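Quinoline 2-oxidoreductase large subunit (Pseudomonas putida, PDB 1T3Q) carries the molybdenum-pterin cytosine dinucleotide cofactor of a molybdenum hydroxylase that oxidises quinoline at its carbon 2, as a member of the xanthine dehydrogenase family. Local coordinates at residues 178-183 and 314-319; 300-305 and 379-384. All coordinates share one frame; numbering follows the deposited sequence.

Contact 1: residues 178-183 and 314-319; sequences PIFASS and ALENRS. With SO4 (sulfate ion), chain K.
Ile179 and Phe180 of helix 177-182 lie over Ala314 and Glu316 of strand 312-322, a helix-on-sheet packing in the molybdopterin cofactor-binding domain. The helix and strand segments run at 118° to each other, with axes 9.6 Å apart. Ile179 comes down with both branches on one methyl: CG2 lies 3.8 Å from Ala314 CB and CD1 4.0 Å from the same Ala314 CB. With chi1 at -64°, CG2 stands anti to the backbone N, and the extended CG1 branch carries CD1 to the same methyl.

Phe180 leans further along the strand. Phe180 CE1 lies 4.3 Å from Ala314 CB and 4.1 Å from Glu316 CB, so this one ring atom bridges Ala314 and Glu316, two residues apart on the same face of the strand. The approach to Glu316 is oblique, yet the ring and carboxylate planes are only 21° apart, and the extended Glu316 chain rises beside the ring. Arg188 makes a cation-pi contact with Phe180 and a weak, long ion pair with Glu316 OE1.

Beyond the helix, extended Arg318 reaches a sulfate, probably from the crystallisation liquor, which Arg168 also binds. Sulfate O3 sits in the guanidinium plane at its edge, 2.9 Å from Arg318 NH1 and 2.6 Å from Arg318 NH2.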
ATOM      1  N   PRO B 178     -41.239 -42.193 -30.876  1.00 26.30           N
ATOM      2  CA  PRO B 178     -41.643 -43.599 -30.788  1.00 25.65           C
ATOM      3  C   PRO B 178     -41.269 -44.256 -29.459  1.00 24.06           C
ATOM      4  O   PRO B 178     -41.957 -45.166 -29.002  1.00 23.29           O
ATOM      5  CB  PRO B 178     -40.947 -44.238 -31.989  1.00 27.31           C
ATOM      6  CG  PRO B 178     -39.753 -43.354 -32.210  1.00 30.30           C
ATOM      7  CD  PRO B 178     -40.313 -41.976 -31.999  1.00 27.09           C
ATOM      8  N   ILE B 179     -40.191 -43.801 -28.832  1.00 23.26           N
ATOM      9  CA  ILE B 179     -39.795 -44.381 -27.553  1.00 23.02           C
ATOM     10  C   ILE B 179     -40.811 -43.997 -26.474  1.00 24.10           C
ATOM     11  O   ILE B 179     -41.273 -44.849 -25.714  1.00 24.87           O
ATOM     12  CB  ILE B 179     -38.375 -43.923 -27.135  1.00 22.05           C
ATOM     13  CG1 ILE B 179     -37.350 -44.450 -28.142  1.00 19.68           C
ATOM     14  CG2 ILE B 179     -38.053 -44.433 -25.730  1.00 22.56           C
ATOM     15  CD1 ILE B 179     -35.905 -44.034 -27.870  1.00 19.31           C
ATOM     16  N   PHE B 180     -41.170 -42.716 -26.415  1.00 24.60           N
ATOM     17  CA  PHE B 180     -42.144 -42.260 -25.430  1.00 24.18           C
ATOM     18  C   PHE B 180     -43.513 -42.862 -25.697  1.00 24.91           C
ATOM     19  O   PHE B 180     -44.314 -43.034 -24.783  1.00 24.90           O
ATOM     20  CB  PHE B 180     -42.251 -40.730 -25.429  1.00 23.37           C
ATOM     21  CG  PHE B 180     -41.156 -40.057 -24.669  1.00 24.63           C
ATOM     22  CD1 PHE B 180     -39.950 -39.744 -25.286  1.00 24.76           C
ATOM     23  CD2 PHE B 180     -41.305 -39.790 -23.308  1.00 24.77           C
ATOM     24  CE1 PHE B 180     -38.906 -39.177 -24.558  1.00 26.08           C
ATOM     25  CE2 PHE B 180     -40.267 -39.225 -22.575  1.00 24.87           C
ATOM     26  CZ  PHE B 180     -39.064 -38.918 -23.199  1.00 25.16           C
ATOM     27  N   ALA B 181     -43.775 -43.194 -26.954  1.00 24.74           N
ATOM     28  CA  ALA B 181     -45.061 -43.766 -27.319  1.00 25.06           C
ATOM     29  C   ALA B 181     -45.199 -45.241 -26.962  1.00 25.88           C
ATOM     30  O   ALA B 181     -46.311 -45.718 -26.732  1.00 27.10           O
ATOM     31  CB  ALA B 181     -45.303 -43.573 -28.809  1.00 25.15           C
ATOM     32  N   SER B 182     -44.082 -45.962 -26.894  1.00 25.16           N
ATOM     33  CA  SER B 182     -44.132 -47.396 -26.612  1.00 25.22           C
ATOM     34  C   SER B 182     -43.511 -47.875 -25.306  1.00 25.08           C
ATOM     35  O   SER B 182     -43.710 -49.030 -24.920  1.00 24.40           O
ATOM     36  CB  SER B 182     -43.485 -48.172 -27.766  1.00 25.59           C
ATOM     37  OG  SER B 182     -44.175 -47.955 -28.985  1.00 29.54           O
ATOM     38  N   SER B 183     -42.751 -47.014 -24.637  1.00 23.96           N
ATOM     39  CA  SER B 183     -42.116 -47.403 -23.380  1.00 23.80           C
ATOM     40  C   SER B 183     -43.148 -47.787 -22.327  1.00 23.23           C
ATOM     41  O   SER B 183     -44.279 -47.299 -22.346  1.00 24.55           O
ATOM     42  CB  SER B 183     -41.240 -46.263 -22.850  1.00 24.42           C
ATOM     43  OG  SER B 183     -42.014 -45.099 -22.607  1.00 26.23           O
ATOM     44  N   ALA B 314     -34.818 -43.226 -22.584  1.00 18.18           N
ATOM     45  CA  ALA B 314     -34.597 -41.963 -23.270  1.00 19.13           C
ATOM     46  C   ALA B 314     -34.838 -40.758 -22.381  1.00 19.80           C
ATOM     47  O   ALA B 314     -35.638 -40.804 -21.447  1.00 19.88           O
ATOM     48  CB  ALA B 314     -35.504 -41.876 -24.493  1.00 18.44           C
ATOM     49  N   LEU B 315     -34.131 -39.679 -22.684  1.00 19.34           N
ATOM     50  CA  LEU B 315     -34.292 -38.436 -21.950  1.00 19.76           C
ATOM     51  C   LEU B 315     -34.371 -37.299 -22.954  1.00 19.75           C
ATOM     52  O   LEU B 315     -33.493 -37.130 -23.805  1.00 18.97           O
ATOM     53  CB  LEU B 315     -33.126 -38.205 -20.987  1.00 18.36           C
ATOM     54  CG  LEU B 315     -33.235 -36.929 -20.135  1.00 22.79           C
ATOM     55  CD1 LEU B 315     -32.360 -37.053 -18.906  1.00 23.12           C
ATOM     56  CD2 LEU B 315     -32.827 -35.715 -20.956  1.00 22.16           C
ATOM     57  N   GLU B 316     -35.434 -36.521 -22.850  1.00 20.67           N
ATOM     58  CA  GLU B 316     -35.630 -35.383 -23.733  1.00 21.30           C
ATOM     59  C   GLU B 316     -35.632 -34.118 -22.884  1.00 20.44           C
ATOM     60  O   GLU B 316     -36.215 -34.101 -21.800  1.00 20.08           O
ATOM     61  CB  GLU B 316     -36.963 -35.537 -24.459  1.00 23.86           C
ATOM     62  CG  GLU B 316     -37.337 -34.386 -25.361  1.00 31.39           C
ATOM     63  CD  GLU B 316     -38.515 -34.730 -26.255  1.00 37.03           C
ATOM     64  OE1 GLU B 316     -39.533 -35.234 -25.729  1.00 39.61           O
ATOM     65  OE2 GLU B 316     -38.420 -34.497 -27.480  1.00 40.69           O
ATOM     66  N   ASN B 317     -34.968 -33.068 -23.358  1.00 20.14           N
ATOM     67  CA  ASN B 317     -34.950 -31.816 -22.608  1.00 21.76           C
ATOM     68  C   ASN B 317     -34.806 -30.587 -23.481  1.00 21.02           C
ATOM     69  O   ASN B 317     -33.850 -30.455 -24.243  1.00 23.75           O
ATOM     70  CB  ASN B 317     -33.823 -31.804 -21.571  1.00 19.46           C
ATOM     71  CG  ASN B 317     -33.935 -30.623 -20.603  1.00 20.33           C
ATOM     72  OD1 ASN B 317     -32.961 -29.917 -20.345  1.00 23.13           O
ATOM     73  ND2 ASN B 317     -35.128 -30.416 -20.059  1.00 16.44           N
ATOM     74  N   ARG B 318     -35.776 -29.692 -23.361  1.00 23.46           N
ATOM     75  CA  ARG B 318     -35.777 -28.429 -24.089  1.00 22.27           C
ATOM     76  C   ARG B 318     -35.487 -27.414 -22.988  1.00 21.20           C
ATOM     77  O   ARG B 318     -36.315 -27.191 -22.104  1.00 21.28           O
ATOM     78  CB  ARG B 318     -37.152 -28.182 -24.709  1.00 23.81           C
ATOM     79  CG  ARG B 318     -37.356 -26.809 -25.332  1.00 28.37           C
ATOM     80  CD  ARG B 318     -38.776 -26.709 -25.881  1.00 30.23           C
ATOM     81  NE  ARG B 318     -39.182 -25.342 -26.197  1.00 33.19           N
ATOM     82  CZ  ARG B 318     -38.736 -24.644 -27.234  1.00 33.84           C
ATOM     83  NH1 ARG B 318     -37.862 -25.180 -28.075  1.00 35.28           N
ATOM     84  NH2 ARG B 318     -39.167 -23.406 -27.428  1.00 33.76           N
ATOM     85  N   SER B 319     -34.299 -26.829 -23.028  1.00 20.25           N
ATOM     86  CA  SER B 319     -33.880 -25.879 -22.009  1.00 20.51           C
ATOM     87  C   SER B 319     -33.794 -24.456 -22.549  1.00 19.49           C
ATOM     88  O   SER B 319     -33.132 -24.206 -23.553  1.00 19.08           O
ATOM     89  CB  SER B 319     -32.519 -26.315 -21.454  1.00 20.99           C
ATOM     90  OG  SER B 319     -32.121 -25.521 -20.351  1.00 21.40           O
TER
HETATM   91  S   SO4 K3101     -38.946 -22.272 -30.966  1.00 59.62           S
HETATM   92  O1  SO4 K3101     -38.867 -23.235 -32.083  1.00 60.20           O
HETATM   93  O2  SO4 K3101     -40.360 -22.040 -30.612  1.00 61.12           O
HETATM   94  O3  SO4 K3101     -38.239 -22.819 -29.798  1.00 60.55           O
HETATM   95  O4  SO4 K3101     -38.320 -20.997 -31.367  1.00 59.83           O

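Contact 2: residues 300-305 and 379-384; sequences NEMGLA and QIARET
Met302 meets Ala381 and Arg382 through a chain that runs straight out to its sulfur, with CG anti to the backbone N, and then bends at chi3 (-79°) so that the terminal methyl turns along the helix. This places Met302 CE 3.8 Å from Ala381 CB, while Met302 SD lies over the backbone at the next residue, 3.5 Å from Arg382 N and 3.8 Å from Arg382 CB. One strand residue thus bears on two consecutive helix residues, and Met302 and Ala381 also form the nearest CA pair. The arrangement seats helix 375-393 on strand 298-306 in the molybdopterin cofactor-binding domain; Ile344 and Leu385 also pack against Met302.

Arg382 offers the sulfur only its base. A bend at chi3 (55°) leads the guanidinium away from the strand to polar partners on its own helix. NE and NH1 take Glu383 side-on, both to a single oxygen: Glu383 OE1 is 3.1 Å from Arg382 NE and 3.0 Å from Arg382 NH1. The NE bond uses the anti lone pair of that oxygen. Arg382 NH1 also donates to Gln379 OE1 at 2.7 Å, standing above the amide carbonyl plane by 56°, and NH2 bonds to Ile344 O. Partners of all three nitrogens fix the rotation of the guanidinium. A leucine in place of Arg382 would probably leave Gln379 OE1 and Ile344 O without these donors and cost Glu383 one of its two arginine partners.

Glu383 has a second basic partner, Arg401, in a salt bridge through OE2, and Tyr348 OH bonds to OE1. Flanked by two arginines, this buried carboxylate is likely to stay ionised. The helix thus meets the strand through the Met302 thioether and apolar atoms, while the Arg382-Glu383 salt bridge lies away from the strand.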
ATOM      1  N   ASN B 300     -37.016 -25.922 -18.165  1.00 18.71           N
ATOM      2  CA  ASN B 300     -36.610 -27.209 -18.708  1.00 20.56           C
ATOM      3  C   ASN B 300     -37.816 -28.113 -18.886  1.00 21.31           C
ATOM      4  O   ASN B 300     -38.401 -28.586 -17.911  1.00 21.97           O
ATOM      5  CB  ASN B 300     -35.581 -27.902 -17.802  1.00 19.10           C
ATOM      6  CG  ASN B 300     -34.231 -27.209 -17.813  1.00 20.44           C
ATOM      7  OD1 ASN B 300     -33.956 -26.332 -16.988  1.00 21.24           O
ATOM      8  ND2 ASN B 300     -33.386 -27.585 -18.763  1.00 17.13           N
ATOM      9  N   GLU B 301     -38.200 -28.323 -20.140  1.00 20.25           N
ATOM     10  CA  GLU B 301     -39.313 -29.197 -20.462  1.00 20.70           C
ATOM     11  C   GLU B 301     -38.634 -30.542 -20.649  1.00 20.81           C
ATOM     12  O   GLU B 301     -38.078 -30.829 -21.709  1.00 17.74           O
ATOM     13  CB  GLU B 301     -39.985 -28.740 -21.754  1.00 23.43           C
ATOM     14  CG  GLU B 301     -40.661 -27.392 -21.631  1.00 30.25           C
ATOM     15  CD  GLU B 301     -41.141 -26.856 -22.960  1.00 34.70           C
ATOM     16  OE1 GLU B 301     -41.763 -27.628 -23.721  1.00 36.34           O
ATOM     17  OE2 GLU B 301     -40.901 -25.659 -23.238  1.00 38.74           O
ATOM     18  N   MET B 302     -38.668 -31.354 -19.601  1.00 20.26           N
ATOM     19  CA  MET B 302     -38.003 -32.643 -19.616  1.00 20.36           C
ATOM     20  C   MET B 302     -38.940 -33.837 -19.637  1.00 20.93           C
ATOM     21  O   MET B 302     -40.032 -33.805 -19.069  1.00 22.40           O
ATOM     22  CB  MET B 302     -37.077 -32.737 -18.400  1.00 21.25           C
ATOM     23  CG  MET B 302     -36.119 -33.915 -18.418  1.00 23.01           C
ATOM     24  SD  MET B 302     -35.054 -33.924 -16.957  1.00 21.72           S
ATOM     25  CE  MET B 302     -33.858 -32.697 -17.392  1.00 21.11           C
ATOM     26  N   GLY B 303     -38.492 -34.894 -20.306  1.00 21.38           N
ATOM     27  CA  GLY B 303     -39.273 -36.112 -20.396  1.00 20.04           C
ATOM     28  C   GLY B 303     -38.331 -37.286 -20.229  1.00 19.42           C
ATOM     29  O   GLY B 303     -37.222 -37.273 -20.756  1.00 20.71           O
ATOM     30  N   LEU B 304     -38.762 -38.292 -19.477  1.00 20.43           N
ATOM     31  CA  LEU B 304     -37.955 -39.480 -19.243  1.00 20.25           C
ATOM     32  C   LEU B 304     -38.784 -40.717 -19.553  1.00 19.44           C
ATOM     33  O   LEU B 304     -39.891 -40.876 -19.047  1.00 20.42           O
ATOM     34  CB  LEU B 304     -37.488 -39.523 -17.784  1.00 21.22           C
ATOM     35  CG  LEU B 304     -36.649 -40.720 -17.325  1.00 22.98           C
ATOM     36  CD1 LEU B 304     -35.310 -40.728 -18.048  1.00 22.72           C
ATOM     37  CD2 LEU B 304     -36.425 -40.627 -15.814  1.00 24.99           C
ATOM     38  N   ALA B 305     -38.253 -41.579 -20.408  1.00 20.72           N
ATOM     39  CA  ALA B 305     -38.937 -42.812 -20.778  1.00 20.56           C
ATOM     40  C   ALA B 305     -38.174 -43.949 -20.110  1.00 20.43           C
ATOM     41  O   ALA B 305     -36.951 -43.905 -20.030  1.00 20.85           O
ATOM     42  CB  ALA B 305     -38.927 -42.985 -22.293  1.00 21.69           C
ATOM     43  N   GLN B 379     -30.536 -30.688 -12.901  1.00 17.47           N
ATOM     44  CA  GLN B 379     -30.385 -31.634 -11.799  1.00 16.28           C
ATOM     45  C   GLN B 379     -31.732 -31.727 -11.081  1.00 16.81           C
ATOM     46  O   GLN B 379     -32.213 -32.819 -10.782  1.00 17.02           O
ATOM     47  CB  GLN B 379     -29.295 -31.147 -10.836  1.00 17.48           C
ATOM     48  CG  GLN B 379     -28.973 -32.100  -9.672  1.00 15.89           C
ATOM     49  CD  GLN B 379     -28.223 -33.349 -10.107  1.00 19.22           C
ATOM     50  OE1 GLN B 379     -27.565 -33.366 -11.150  1.00 18.93           O
ATOM     51  NE2 GLN B 379     -28.298 -34.396  -9.293  1.00 17.50           N
ATOM     52  N   ILE B 380     -32.343 -30.575 -10.807  1.00 15.88           N
ATOM     53  CA  ILE B 380     -33.647 -30.542 -10.151  1.00 16.85           C
ATOM     54  C   ILE B 380     -34.679 -31.324 -10.963  1.00 17.48           C
ATOM     55  O   ILE B 380     -35.372 -32.197 -10.444  1.00 16.78           O
ATOM     56  CB  ILE B 380     -34.174 -29.084  -9.988  1.00 17.16           C
ATOM     57  CG1 ILE B 380     -33.368 -28.348  -8.917  1.00 15.67           C
ATOM     58  CG2 ILE B 380     -35.661 -29.096  -9.616  1.00 17.78           C
ATOM     59  CD1 ILE B 380     -33.686 -26.865  -8.830  1.00 17.65           C
ATOM     60  N   ALA B 381     -34.774 -30.997 -12.247  1.00 16.84           N
ATOM     61  CA  ALA B 381     -35.732 -31.639 -13.137  1.00 18.10           C
ATOM     62  C   ALA B 381     -35.549 -33.151 -13.270  1.00 17.31           C
ATOM     63  O   ALA B 381     -36.504 -33.911 -13.103  1.00 17.74           O
ATOM     64  CB  ALA B 381     -35.667 -30.982 -14.517  1.00 16.58           C
ATOM     65  N   ARG B 382     -34.328 -33.587 -13.559  1.00 17.82           N
ATOM     66  CA  ARG B 382     -34.065 -35.016 -13.735  1.00 18.42           C
ATOM     67  C   ARG B 382     -34.256 -35.823 -12.453  1.00 17.36           C
ATOM     68  O   ARG B 382     -34.937 -36.842 -12.458  1.00 17.66           O
ATOM     69  CB  ARG B 382     -32.645 -35.244 -14.263  1.00 17.85           C
ATOM     70  CG  ARG B 382     -32.391 -36.676 -14.736  1.00 19.70           C
ATOM     71  CD  ARG B 382     -30.907 -36.955 -14.892  1.00 22.81           C
ATOM     72  NE  ARG B 382     -30.197 -36.659 -13.656  1.00 26.85           N
ATOM     73  CZ  ARG B 382     -29.379 -35.627 -13.491  1.00 26.50           C
ATOM     74  NH1 ARG B 382     -28.791 -35.432 -12.320  1.00 27.21           N
ATOM     75  NH2 ARG B 382     -29.128 -34.806 -14.503  1.00 26.01           N
ATOM     76  N   GLU B 383     -33.653 -35.375 -11.356  1.00 17.55           N
ATOM     77  CA  GLU B 383     -33.782 -36.107 -10.103  1.00 16.26           C
ATOM     78  C   GLU B 383     -35.232 -36.176  -9.641  1.00 17.09           C
ATOM     79  O   GLU B 383     -35.660 -37.181  -9.077  1.00 16.26           O
ATOM     80  CB  GLU B 383     -32.901 -35.481  -9.021  1.00 16.50           C
ATOM     81  CG  GLU B 383     -31.399 -35.541  -9.331  1.00 17.51           C
ATOM     82  CD  GLU B 383     -30.883 -36.968  -9.506  1.00 19.85           C
ATOM     83  OE1 GLU B 383     -30.452 -37.325 -10.627  1.00 20.33           O
ATOM     84  OE2 GLU B 383     -30.908 -37.736  -8.520  1.00 20.70           O
ATOM     85  N   THR B 384     -35.992 -35.113  -9.885  1.00 17.25           N
ATOM     86  CA  THR B 384     -37.396 -35.097  -9.497  1.00 19.10           C
ATOM     87  C   THR B 384     -38.190 -36.097 -10.340  1.00 19.46           C
ATOM     88  O   THR B 384     -39.069 -36.790  -9.832  1.00 19.61           O
ATOM     89  CB  THR B 384     -38.003 -33.681  -9.653  1.00 21.91           C
ATOM     90  OG1 THR B 384     -37.407 -32.803  -8.687  1.00 22.37           O
ATOM     91  CG2 THR B 384     -39.511 -33.707  -9.431  1.00 22.26           C
TER

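The two contacts, with centres about 11 Å apart, lie on opposite faces of one mixed sheet, where strands 298-306 and 312-322 are consecutive antiparallel neighbours. Helix 177-182 covers one face in contact 1, and helix 375-393 the other in contact 2. Backbone and side chains tie the strands: Glu316 O is 2.8 Å from Gly303 N, and Asn317 OD1 is 2.8 Å from Asn300 ND2, both probable hydrogen bonds. None of the residues of either contact is among those lining the molybdenum ion's pocket. The closest link in sequence is through contact 2, since pocket residues Tyr370 and Arg371 shortly precede helix 375-393. Contact 1 is more peripheral, its centre about 31 Å from the chain's centre against 23 Å for contact 2.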